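PDB 7LQX: glycosyl hydrolase BlGH5_18 from Bifidobacterium longum subsp. infantis, which probably hydrolyses glycosidic bonds in N-glycan breakdown as a family GH5 subfamily 18 enzyme, possibly at the core beta-mannoside. Local coordinates for residues G126-D131 with D184-D189; Y71-R76 with V135-T140; A300-N305 with G400-L405; E249-A254 with C293-A298. All coordinates share one frame; numbering follows the deposited sequence.

Contact 1: G126-D131 with D184-D189; sequences GNMFED and DAWLAD
Trp186 holds its CG anti to the backbone N (chi1 178°), which swings the indole out from its helix to Phe129, while Phe129 turns its own CG away from its carbonyl carbon (chi1 -51°) and presents a ring edge. The pair is edge-to-face, or T-shaped: CD1 and CE1 of Phe129 lie over the six-membered ring of Trp186, the planes stand at 84°, and the centroids are 4.9 Å apart. The same indole face also receives the Phe129 backbone, with CA 4.2 Å from the centroid of the five-membered ring in a CH-pi contact. Met128, modelled as selenomethionine, sets its CG over one face of the Phe129 ring and then bends, so that CE comes to 4.2 Å from Trp186 CZ2. In the (beta/alpha)8 barrel this joins the loop that leads into helix 132-149 to the following barrel helix, 180-191; the indole N-H of Trp186 probably bonds to Glu138 OE2, on helix 132-149. Upstream, Asn127 shapes the loop with an Asx turn: its OD1 accepts from Phe129 N at 2.9 Å, in the carbonyl plane. Asp131 closes the bend from the other end, its OD2 taking the N-H of Asn127 at 2.9 Å from above the carboxylate plane. Beside the indole, Phe129 O accepts a hydrogen bond from Arg182 NE of the same helix as Trp186.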
loop_
_atom_site.group_PDB
_atom_site.type_symbol
_atom_site.label_atom_id
_atom_site.label_comp_id
_atom_site.label_asym_id
_atom_site.label_seq_id
_atom_site.Cartn_x
_atom_site.Cartn_y
_atom_site.Cartn_z
ATOM N N GLY A 126 -6.620 -9.179 4.933
ATOM C CA GLY A 126 -6.503 -10.606 4.738
ATOM C C GLY A 126 -5.315 -11.156 5.491
ATOM O O GLY A 126 -4.521 -10.416 6.069
ATOM N N ASN A 127 -5.202 -12.466 5.452
ATOM C CA ASN A 127 -4.159 -13.184 6.174
ATOM C C ASN A 127 -3.348 -13.950 5.143
ATOM O O ASN A 127 -3.843 -14.916 4.555
ATOM C CB ASN A 127 -4.797 -14.100 7.209
ATOM C CG ASN A 127 -3.779 -14.757 8.097
ATOM O OD1 ASN A 127 -2.764 -15.262 7.625
ATOM N ND2 ASN A 127 -4.048 -14.762 9.396
HETATM N N MSE A 128 -2.110 -13.513 4.919
HETATM C CA MSE A 128 -1.298 -14.083 3.848
HETATM C C MSE A 128 -0.850 -15.497 4.143
HETATM O O MSE A 128 -0.408 -16.200 3.240
HETATM C CB MSE A 128 -0.067 -13.200 3.577
HETATM C CG MSE A 128 1.069 -13.353 4.572
HETATM SE SE MSE A 128 2.584 -12.228 4.191
HETATM C CE MSE A 128 3.237 -13.066 2.563
ATOM N N PHE A 129 -0.957 -15.910 5.405
ATOM C CA PHE A 129 -0.564 -17.258 5.788
ATOM C C PHE A 129 -1.719 -18.244 5.753
ATOM O O PHE A 129 -1.484 -19.430 5.515
ATOM C CB PHE A 129 0.030 -17.253 7.199
ATOM C CG PHE A 129 1.115 -16.236 7.386
ATOM C CD1 PHE A 129 2.306 -16.347 6.687
ATOM C CD2 PHE A 129 0.947 -15.159 8.234
ATOM C CE1 PHE A 129 3.306 -15.414 6.829
ATOM C CE2 PHE A 129 1.957 -14.211 8.380
ATOM C CZ PHE A 129 3.133 -14.342 7.679
ATOM N N GLU A 130 -2.954 -17.783 5.982
ATOM C CA GLU A 130 -4.093 -18.651 6.239
ATOM C C GLU A 130 -5.158 -18.636 5.154
ATOM O O GLU A 130 -5.864 -19.632 4.994
ATOM C CB GLU A 130 -4.786 -18.249 7.551
ATOM C CG GLU A 130 -3.906 -18.280 8.793
ATOM C CD GLU A 130 -3.991 -19.583 9.558
ATOM O OE1 GLU A 130 -4.893 -20.399 9.257
ATOM O OE2 GLU A 130 -3.147 -19.806 10.457
ATOM N N ASP A 131 -5.324 -17.540 4.429
ATOM C CA ASP A 131 -6.430 -17.438 3.486
ATOM C C ASP A 131 -6.090 -18.195 2.209
ATOM O O ASP A 131 -5.083 -17.893 1.560
ATOM C CB ASP A 131 -6.674 -15.976 3.114
ATOM C CG ASP A 131 -7.179 -15.137 4.269
ATOM O OD1 ASP A 131 -7.497 -15.692 5.341
ATOM O OD2 ASP A 131 -7.265 -13.899 4.084
ATOM N N ASP A 184 4.271 -24.395 9.056
ATOM C CA ASP A 184 4.949 -25.550 8.470
ATOM C C ASP A 184 4.412 -25.836 7.067
ATOM O O ASP A 184 5.176 -26.067 6.121
ATOM C CB ASP A 184 4.725 -26.798 9.330
ATOM C CG ASP A 184 5.505 -26.794 10.629
ATOM O OD1 ASP A 184 6.509 -26.075 10.759
ATOM O OD2 ASP A 184 5.123 -27.579 11.526
ATOM N N ALA A 185 3.085 -25.871 6.931
ATOM C CA ALA A 185 2.470 -26.226 5.657
ATOM C C ALA A 185 2.609 -25.096 4.652
ATOM O O ALA A 185 2.853 -25.340 3.463
ATOM C CB ALA A 185 0.991 -26.555 5.872
ATOM N N TRP A 186 2.456 -23.853 5.115
ATOM C CA TRP A 186 2.567 -22.690 4.241
ATOM C C TRP A 186 3.959 -22.599 3.639
ATOM O O TRP A 186 4.116 -22.414 2.427
ATOM C CB TRP A 186 2.233 -21.437 5.057
ATOM C CG TRP A 186 2.356 -20.155 4.290
ATOM C CD1 TRP A 186 1.466 -19.646 3.392
ATOM C CD2 TRP A 186 3.445 -19.234 4.345
ATOM N NE1 TRP A 186 1.937 -18.461 2.888
ATOM C CE2 TRP A 186 3.148 -18.183 3.459
ATOM C CE3 TRP A 186 4.639 -19.187 5.069
ATOM C CZ2 TRP A 186 4.008 -17.098 3.272
ATOM C CZ3 TRP A 186 5.491 -18.113 4.881
ATOM C CH2 TRP A 186 5.171 -17.083 3.990
ATOM N N LEU A 187 4.990 -22.745 4.473
ATOM C CA LEU A 187 6.354 -22.736 3.968
ATOM C C LEU A 187 6.566 -23.845 2.948
ATOM O O LEU A 187 7.089 -23.608 1.856
ATOM C CB LEU A 187 7.341 -22.892 5.122
ATOM C CG LEU A 187 7.529 -21.696 6.047
ATOM C CD1 LEU A 187 8.390 -22.065 7.248
ATOM C CD2 LEU A 187 8.146 -20.538 5.279
ATOM N N ALA A 188 6.171 -25.072 3.291
ATOM C CA ALA A 188 6.411 -26.182 2.378
ATOM C C ALA A 188 5.708 -25.955 1.048
ATOM O O ALA A 188 6.269 -26.243 -0.018
ATOM C CB ALA A 188 5.947 -27.495 3.008
ATOM N N ASP A 189 4.477 -25.440 1.094
ATOM C CA ASP A 189 3.683 -25.241 -0.116
ATOM C C ASP A 189 4.341 -24.246 -1.064
ATOM O O ASP A 189 4.379 -24.470 -2.279
ATOM C CB ASP A 189 2.288 -24.770 0.302
ATOM C CG ASP A 189 1.260 -24.864 -0.808
ATOM O OD1 ASP A 189 1.476 -25.604 -1.788
ATOM O OD2 ASP A 189 0.217 -24.185 -0.688
#

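Contact 2: Y71-R76 with V135-T140; sequences YLQPNR and VKAEKT
Ala137 is the residue on which Gln73 and Arg76 both land, joining the loop after helix 69-72 to helix 132-149 on the outside of the barrel. Along that helix, Val135 comes first, and its side chain packs the other way, against Arg182 and Trp186 of helix 180-191. Lys136 contributes its carbonyl to a local pairing one turn on: its O takes both the backbone N-H and the hydroxyl of Thr140, from opposite faces of the carbonyl plane, with Thr140 OG1 2.9 Å from Lys136 O. Ala137 then does the contact work. Its CB sits 3.5 Å from Arg76 CG and 3.6 Å from Arg76 O, and its carbonyl O accepts from Gln73 NE2 at 3.0 Å. That bond is almost perfectly straight, with 177° at the hydrogen, and the oxygen lies in the amide plane of Gln73, yet the donor stands well above the carbonyl plane of Ala137. Gln73 gets there with its CG anti to the backbone N (chi1 -165°) and an extended chain beyond; its other amide atom, OE1, is held by Trp69 NE1. Farther along, Lys139 points away from the loop. Arg76 continues past the alanine methyl to a salt bridge with Asp323 of the second subunit. With both ends of its amide engaged, Gln73 has its flip state fixed, and a neutral hydrogen bond ties a helix flank to a loop whose next charged group serves the dimer interface.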
loop_
_atom_site.group_PDB
_atom_site.type_symbol
_atom_site.label_atom_id
_atom_site.label_comp_id
_atom_site.label_asym_id
_atom_site.label_seq_id
_atom_site.Cartn_x
_atom_site.Cartn_y
_atom_site.Cartn_z
ATOM N N TYR A 71 3.664 -3.705 -6.370
ATOM C CA TYR A 71 3.932 -3.425 -7.777
ATOM C C TYR A 71 3.921 -4.700 -8.612
ATOM O O TYR A 71 3.523 -4.667 -9.784
ATOM C CB TYR A 71 5.275 -2.698 -7.977
ATOM C CG TYR A 71 5.540 -1.563 -7.004
ATOM C CD1 TYR A 71 4.504 -0.833 -6.434
ATOM C CD2 TYR A 71 6.833 -1.242 -6.645
ATOM C CE1 TYR A 71 4.766 0.173 -5.517
ATOM C CE2 TYR A 71 7.099 -0.244 -5.740
ATOM C CZ TYR A 71 6.066 0.466 -5.185
ATOM O OH TYR A 71 6.361 1.452 -4.275
ATOM N N LEU A 72 4.327 -5.828 -8.010
ATOM C CA LEU A 72 4.311 -7.107 -8.703
ATOM C C LEU A 72 2.895 -7.649 -8.857
ATOM O O LEU A 72 2.578 -8.291 -9.864
ATOM C CB LEU A 72 5.119 -8.150 -7.927
ATOM C CG LEU A 72 6.642 -8.106 -7.954
ATOM C CD1 LEU A 72 7.183 -9.132 -6.967
ATOM C CD2 LEU A 72 7.161 -8.381 -9.348
ATOM N N GLN A 73 2.047 -7.455 -7.848
ATOM C CA GLN A 73 0.738 -8.111 -7.774
ATOM C C GLN A 73 -0.272 -7.126 -7.201
ATOM O O GLN A 73 -0.746 -7.268 -6.067
ATOM C CB GLN A 73 0.843 -9.374 -6.923
ATOM C CG GLN A 73 -0.314 -10.329 -7.047
ATOM C CD GLN A 73 -0.001 -11.658 -6.398
ATOM O OE1 GLN A 73 0.591 -11.708 -5.320
ATOM N NE2 GLN A 73 -0.380 -12.741 -7.062
ATOM N N PRO A 74 -0.618 -6.097 -7.974
ATOM C CA PRO A 74 -1.469 -5.020 -7.442
ATOM C C PRO A 74 -2.905 -5.437 -7.201
ATOM O O PRO A 74 -3.602 -4.772 -6.427
ATOM C CB PRO A 74 -1.368 -3.932 -8.521
ATOM C CG PRO A 74 -1.039 -4.690 -9.776
ATOM C CD PRO A 74 -0.147 -5.812 -9.341
ATOM N N ASN A 75 -3.358 -6.505 -7.846
ATOM C CA ASN A 75 -4.643 -7.148 -7.613
ATOM C C ASN A 75 -4.315 -8.621 -7.428
ATOM O O ASN A 75 -3.326 -9.114 -7.978
ATOM C CB ASN A 75 -5.571 -6.914 -8.817
ATOM C CG ASN A 75 -6.909 -7.641 -8.698
ATOM O OD1 ASN A 75 -6.998 -8.832 -8.988
ATOM N ND2 ASN A 75 -7.950 -6.927 -8.316
ATOM N N ARG A 76 -5.133 -9.318 -6.636
ATOM C CA ARG A 76 -4.827 -10.704 -6.299
ATOM C C ARG A 76 -4.570 -11.546 -7.540
ATOM O O ARG A 76 -3.709 -12.428 -7.522
ATOM C CB ARG A 76 -5.953 -11.304 -5.455
ATOM C CG ARG A 76 -5.765 -12.766 -5.101
ATOM C CD ARG A 76 -6.702 -13.216 -3.996
ATOM N NE ARG A 76 -8.122 -12.975 -4.244
ATOM C CZ ARG A 76 -8.911 -13.771 -4.956
ATOM N NH1 ARG A 76 -8.437 -14.869 -5.528
ATOM N NH2 ARG A 76 -10.192 -13.466 -5.084
ATOM N N VAL A 135 -3.020 -17.505 -0.444
ATOM C CA VAL A 135 -1.963 -18.494 -0.624
ATOM C C VAL A 135 -1.876 -18.926 -2.082
ATOM O O VAL A 135 -0.780 -19.074 -2.635
ATOM C CB VAL A 135 -2.183 -19.690 0.320
ATOM C CG1 VAL A 135 -1.190 -20.805 0.013
ATOM C CG2 VAL A 135 -2.074 -19.240 1.767
ATOM N N LYS A 136 -3.024 -19.137 -2.732
ATOM C CA LYS A 136 -2.993 -19.475 -4.149
ATOM C C LYS A 136 -2.344 -18.356 -4.953
ATOM O O LYS A 136 -1.554 -18.613 -5.869
ATOM C CB LYS A 136 -4.404 -19.770 -4.658
ATOM C CG LYS A 136 -4.451 -20.086 -6.144
ATOM N N ALA A 137 -2.666 -17.101 -4.622
ATOM C CA ALA A 137 -2.086 -15.972 -5.342
ATOM C C ALA A 137 -0.586 -15.872 -5.099
ATOM O O ALA A 137 0.183 -15.536 -6.010
ATOM C CB ALA A 137 -2.780 -14.677 -4.920
ATOM N N GLU A 138 -0.151 -16.150 -3.871
ATOM C CA GLU A 138 1.275 -16.150 -3.583
ATOM C C GLU A 138 1.985 -17.206 -4.413
ATOM O O GLU A 138 3.026 -16.943 -5.024
ATOM C CB GLU A 138 1.496 -16.418 -2.098
ATOM C CG GLU A 138 1.035 -15.298 -1.198
ATOM C CD GLU A 138 0.745 -15.781 0.204
ATOM O OE1 GLU A 138 0.010 -15.084 0.932
ATOM O OE2 GLU A 138 1.246 -16.859 0.580
ATOM N N LYS A 139 1.420 -18.410 -4.461
ATOM C CA LYS A 139 2.041 -19.470 -5.240
ATOM C C LYS A 139 2.092 -19.104 -6.714
ATOM O O LYS A 139 3.087 -19.375 -7.394
ATOM C CB LYS A 139 1.285 -20.778 -5.036
ATOM C CG LYS A 139 1.470 -21.386 -3.664
ATOM C CD LYS A 139 0.705 -22.698 -3.526
ATOM C CE LYS A 139 1.168 -23.713 -4.563
ATOM N NZ LYS A 139 0.687 -25.097 -4.277
ATOM N N THR A 140 1.029 -18.485 -7.227
ATOM C CA THR A 140 1.023 -18.059 -8.622
ATOM C C THR A 140 2.134 -17.050 -8.895
ATOM O O THR A 140 2.832 -17.153 -9.910
ATOM C CB THR A 140 -0.350 -17.489 -8.984
ATOM O OG1 THR A 140 -1.355 -18.475 -8.718
ATOM C CG2 THR A 140 -0.396 -17.115 -10.443
#

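Contact 3: A300-N305 with G400-L405; sequences AAQCPN and GARPTL
This is a small polar contact at the surface, where an arginine of the small C-terminal alpha/beta domain reaches across to a turn of the barrel. Gln302 lies in the type I beta turn from Ala300 to Cys303, between helix 289-300 and the barrel strand 306-312; Arg402 stands just before strand 403-407, an outer strand of the three-stranded parallel sheet. The link is one hydrogen bond, from Arg402 NH2 to the backbone O of Gln302 at 2.9 Å. It is bent, with 138° at the hydrogen, and although the donor arrives in the carbonyl plane, the oxygen is tilted 28° out of the guanidinium plane. Arg402 makes the reach by a kink at chi3 (59°), which turns the guanidinium toward the turn and brings NH1 across the start of the Gln302 side chain, 3.8 Å from its CB. Two carbonyls of the segment leading into strand 365-369 hold the same group: Gly362 O takes NE, and Gly361 O shares NH2 with Gln302 O. The guanidinium is thus gripped by three backbone oxygens; the negative ends of their carbonyl dipoles probably stabilise its positive charge, and the three bonds restrict its rotation.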
loop_
_atom_site.group_PDB
_atom_site.type_symbol
_atom_site.label_atom_id
_atom_site.label_comp_id
_atom_site.label_asym_id
_atom_site.label_seq_id
_atom_site.Cartn_x
_atom_site.Cartn_y
_atom_site.Cartn_z
ATOM N N ALA A 300 32.285 -14.836 12.933
ATOM C CA ALA A 300 31.314 -15.672 12.234
ATOM C C ALA A 300 31.994 -16.811 11.480
ATOM O O ALA A 300 31.457 -17.925 11.413
ATOM C CB ALA A 300 30.465 -14.821 11.286
ATOM N N ALA A 301 33.168 -16.558 10.908
ATOM C CA ALA A 301 33.889 -17.579 10.159
ATOM C C ALA A 301 34.356 -18.725 11.042
ATOM O O ALA A 301 34.841 -19.734 10.514
ATOM C CB ALA A 301 35.074 -16.951 9.426
ATOM N N GLN A 302 34.230 -18.605 12.364
ATOM C CA GLN A 302 34.523 -19.735 13.236
ATOM C C GLN A 302 33.460 -20.815 13.143
ATOM O O GLN A 302 33.681 -21.929 13.628
ATOM C CB GLN A 302 34.670 -19.264 14.679
ATOM C CG GLN A 302 35.886 -18.385 14.877
ATOM C CD GLN A 302 35.906 -17.692 16.217
ATOM O OE1 GLN A 302 35.160 -18.046 17.128
ATOM N NE2 GLN A 302 36.766 -16.689 16.346
ATOM N N CYS A 303 32.329 -20.518 12.521
ATOM C CA CYS A 303 31.281 -21.510 12.352
ATOM C C CYS A 303 31.586 -22.388 11.148
ATOM O O CYS A 303 31.665 -21.879 10.025
ATOM C CB CYS A 303 29.947 -20.824 12.131
ATOM S SG CYS A 303 28.591 -21.997 11.882
ATOM N N PRO A 304 31.763 -23.698 11.328
ATOM C CA PRO A 304 32.118 -24.545 10.182
ATOM C C PRO A 304 31.072 -24.581 9.092
ATOM O O PRO A 304 31.406 -24.941 7.958
ATOM C CB PRO A 304 32.317 -25.936 10.805
ATOM C CG PRO A 304 31.586 -25.891 12.088
ATOM C CD PRO A 304 31.662 -24.466 12.579
ATOM N N ASN A 305 29.821 -24.239 9.395
ATOM C CA ASN A 305 28.731 -24.301 8.432
ATOM C C ASN A 305 28.459 -22.960 7.761
ATOM O O ASN A 305 27.503 -22.854 6.991
ATOM C CB ASN A 305 27.451 -24.790 9.107
ATOM C CG ASN A 305 27.543 -26.232 9.550
ATOM O OD1 ASN A 305 28.368 -26.580 10.387
ATOM N ND2 ASN A 305 26.689 -27.075 8.995
ATOM N N GLY A 400 37.527 -19.206 24.844
ATOM C CA GLY A 400 38.172 -19.926 23.767
ATOM C C GLY A 400 37.726 -21.359 23.594
ATOM O O GLY A 400 38.431 -22.133 22.935
ATOM N N ALA A 401 36.580 -21.748 24.156
ATOM C CA ALA A 401 36.138 -23.135 24.094
ATOM C C ALA A 401 35.465 -23.488 22.776
ATOM O O ALA A 401 35.043 -24.637 22.605
ATOM C CB ALA A 401 35.177 -23.441 25.243
ATOM N N ARG A 402 35.349 -22.534 21.857
ATOM C CA ARG A 402 34.703 -22.743 20.566
ATOM C C ARG A 402 33.335 -23.403 20.744
ATOM O O ARG A 402 33.065 -24.456 20.170
ATOM C CB ARG A 402 35.567 -23.585 19.637
ATOM C CG ARG A 402 36.779 -22.889 19.065
ATOM C CD ARG A 402 37.481 -23.802 18.048
ATOM N NE ARG A 402 36.618 -24.188 16.928
ATOM C CZ ARG A 402 36.296 -23.371 15.927
ATOM N NH1 ARG A 402 36.759 -22.130 15.913
ATOM N NH2 ARG A 402 35.513 -23.788 14.942
ATOM N N PRO A 403 32.453 -22.814 21.547
ATOM C CA PRO A 403 31.186 -23.486 21.825
ATOM C C PRO A 403 30.248 -23.492 20.632
ATOM O O PRO A 403 30.200 -22.559 19.823
ATOM C CB PRO A 403 30.582 -22.648 22.960
ATOM C CG PRO A 403 31.122 -21.252 22.701
ATOM C CD PRO A 403 32.550 -21.506 22.232
ATOM N N THR A 404 29.460 -24.552 20.569
ATOM C CA THR A 404 28.239 -24.564 19.780
ATOM C C THR A 404 27.060 -24.705 20.742
ATOM O O THR A 404 27.207 -24.597 21.958
ATOM C CB THR A 404 28.312 -25.634 18.692
ATOM O OG1 THR A 404 27.190 -25.500 17.810
ATOM C CG2 THR A 404 28.335 -27.050 19.274
ATOM N N LEU A 405 25.881 -24.917 20.177
ATOM C CA LEU A 405 24.676 -25.192 20.945
ATOM C C LEU A 405 24.091 -26.500 20.451
ATOM O O LEU A 405 24.094 -26.767 19.250
ATOM C CB LEU A 405 23.651 -24.068 20.806
ATOM C CG LEU A 405 24.226 -22.810 21.480
ATOM C CD1 LEU A 405 24.536 -21.719 20.464
ATOM C CD2 LEU A 405 23.372 -22.298 22.631
#

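Contact 4: E249-A254 with C293-A298; sequences ECTAHA and CRDTIA
Helices 249-254 and 293-298 cross at -51°, their axes closing to 7.6 Å, and at the crossing Thr251 and Thr296 bring their CA atoms to 4.6 Å. They belong to two successive outer helices of the (beta/alpha)8 barrel, 248-264 and 289-300, with strand 272-277 between them in sequence. The approach is close enough for backbone to meet backbone: Thr296 CA points its hydrogen at Thr251 O, 3.4 Å away and nearly straight at 164°. Next to this CA-H...O contact the first helix is irregular, since the bonds from Ala252 N to Glu249 O and from His253 N to Cys250 O are both weak.

Small side chains permit the fit. Thr251 places its CG2 against the Asp295 CB at 3.7 Å, and Ala254 meets the Thr296 methyl, with CB and CG2 3.9 Å apart. The Thr296 methyl gets there by standing anti to the backbone N, a rotamer that sends the hydroxyl back to Phe292 O in its own helix. Three waters then stitch the polar edges together. The first donates to Cys250 O and to Thr296 OG1; the second donates to both main-chain oxygens, Thr251 O and Thr296 O. On the side of Asp295, the third water lies 2.7 Å from Thr251 OG1 and gives Asp295 OD2 a weak bond of 3.3 Å.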
loop_
_atom_site.group_PDB
_atom_site.type_symbol
_atom_site.label_atom_id
_atom_site.label_comp_id
_atom_site.label_asym_id
_atom_site.label_seq_id
_atom_site.Cartn_x
_atom_site.Cartn_y
_atom_site.Cartn_z
ATOM N N GLU A 249 30.573 -9.518 23.166
ATOM C CA GLU A 249 29.249 -10.050 22.864
ATOM C C GLU A 249 28.699 -9.405 21.598
ATOM O O GLU A 249 28.073 -10.064 20.763
ATOM C CB GLU A 249 28.300 -9.795 24.036
ATOM C CG GLU A 249 28.568 -10.619 25.287
ATOM C CD GLU A 249 29.556 -9.971 26.243
ATOM O OE1 GLU A 249 30.185 -8.948 25.886
ATOM O OE2 GLU A 249 29.693 -10.478 27.380
ATOM N N CYS A 250 28.921 -8.101 21.449
ATOM C CA CYS A 250 28.435 -7.387 20.276
ATOM C C CYS A 250 29.003 -7.981 18.989
ATOM O O CYS A 250 28.255 -8.271 18.050
ATOM C CB CYS A 250 28.783 -5.907 20.410
ATOM S SG CYS A 250 28.048 -4.896 19.135
ATOM N N THR A 251 30.315 -8.188 18.924
ATOM C CA THR A 251 30.903 -8.714 17.696
ATOM C C THR A 251 30.707 -10.215 17.535
ATOM O O THR A 251 30.893 -10.721 16.424
ATOM C CB THR A 251 32.396 -8.386 17.607
ATOM O OG1 THR A 251 33.051 -8.870 18.783
ATOM C CG2 THR A 251 32.618 -6.887 17.444
ATOM N N ALA A 252 30.312 -10.923 18.589
ATOM C CA ALA A 252 30.050 -12.353 18.518
ATOM C C ALA A 252 28.616 -12.679 18.133
ATOM O O ALA A 252 28.302 -13.851 17.950
ATOM C CB ALA A 252 30.355 -13.017 19.863
ATOM N N HIS A 253 27.745 -11.684 17.974
ATOM C CA HIS A 253 26.324 -11.984 17.837
ATOM C C HIS A 253 26.028 -12.816 16.594
ATOM O O HIS A 253 25.179 -13.717 16.632
ATOM C CB HIS A 253 25.491 -10.700 17.839
ATOM C CG HIS A 253 24.016 -10.952 17.857
ATOM N ND1 HIS A 253 23.263 -11.055 16.706
ATOM C CD2 HIS A 253 23.162 -11.172 18.885
ATOM C CE1 HIS A 253 22.010 -11.319 17.026
ATOM N NE2 HIS A 253 21.920 -11.393 18.340
ATOM N N ALA A 254 26.681 -12.510 15.468
ATOM C CA ALA A 254 26.385 -13.246 14.241
ATOM C C ALA A 254 26.836 -14.696 14.357
ATOM O O ALA A 254 26.109 -15.614 13.964
ATOM C CB ALA A 254 27.039 -12.571 13.033
ATOM N N CYS A 293 32.771 -4.583 11.531
ATOM C CA CYS A 293 32.622 -5.448 10.367
ATOM C C CYS A 293 33.687 -6.535 10.361
ATOM O O CYS A 293 33.375 -7.727 10.250
ATOM C CB CYS A 293 32.701 -4.577 9.111
ATOM S SG CYS A 293 32.758 -5.453 7.538
ATOM N N ARG A 294 34.953 -6.142 10.509
ATOM C CA ARG A 294 36.028 -7.122 10.484
ATOM C C ARG A 294 35.883 -8.131 11.617
ATOM O O ARG A 294 36.009 -9.341 11.403
ATOM C CB ARG A 294 37.382 -6.425 10.578
ATOM C CG ARG A 294 37.711 -5.524 9.406
ATOM C CD ARG A 294 39.170 -5.062 9.469
ATOM N NE ARG A 294 39.492 -4.081 8.435
ATOM C CZ ARG A 294 39.422 -2.763 8.599
ATOM N NH1 ARG A 294 39.057 -2.250 9.766
ATOM N NH2 ARG A 294 39.726 -1.955 7.592
ATOM N N ASP A 295 35.647 -7.651 12.841
ATOM C CA ASP A 295 35.584 -8.556 13.985
ATOM C C ASP A 295 34.372 -9.474 13.904
ATOM O O ASP A 295 34.458 -10.661 14.234
ATOM C CB ASP A 295 35.525 -7.742 15.280
ATOM C CG ASP A 295 36.860 -7.135 15.659
ATOM O OD1 ASP A 295 37.903 -7.521 15.087
ATOM O OD2 ASP A 295 36.860 -6.267 16.554
ATOM N N THR A 296 33.229 -8.936 13.477
ATOM C CA THR A 296 32.034 -9.763 13.343
ATOM C C THR A 296 32.255 -10.891 12.349
ATOM O O THR A 296 31.853 -12.032 12.598
ATOM C CB THR A 296 30.842 -8.906 12.925
ATOM O OG1 THR A 296 30.483 -8.046 14.010
ATOM C CG2 THR A 296 29.639 -9.758 12.564
ATOM N N ILE A 297 32.896 -10.592 11.220
ATOM C CA ILE A 297 33.121 -11.610 10.199
ATOM C C ILE A 297 34.170 -12.612 10.650
ATOM O O ILE A 297 33.999 -13.822 10.470
ATOM C CB ILE A 297 33.461 -10.955 8.849
ATOM C CG1 ILE A 297 32.229 -10.212 8.331
ATOM C CG2 ILE A 297 33.927 -12.008 7.852
ATOM C CD1 ILE A 297 32.520 -9.273 7.182
ATOM N N ALA A 298 35.259 -12.142 11.253
ATOM C CA ALA A 298 36.268 -13.076 11.741
ATOM C C ALA A 298 35.676 -14.042 12.757
ATOM O O ALA A 298 36.042 -15.224 12.792
ATOM C CB ALA A 298 37.436 -12.311 12.352
HETATM O O HOH W 1 28.125 -9.119 15.411
HETATM O O HOH W 2 30.007 -12.695 14.793
HETATM O O HOH W 3 35.695 -8.272 18.888
#

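Along the chain, contacts 1 and 2 interleave, and contact 4 follows, closing before contact 3 opens. The first two lie on one flank of the barrel, 13 Å apart between centres, and share helix 132-149: the loop of contact 1 runs straight into it, and contact 2 uses its side. The Asp189-Lys139 salt bridge joins them directly. Contacts 3 and 4 have centres 12 Å apart, and their segments adjoin: 300-305 follows 293-298 as the turn ending helix 289-300. Centres of the two pairs are 34 to 41 Å apart. The first pair joins outer barrel elements, and only contact 2 also meets the second subunit; the other joins helices 248-264 and 289-300, and the turn after the latter to the C-terminal domain.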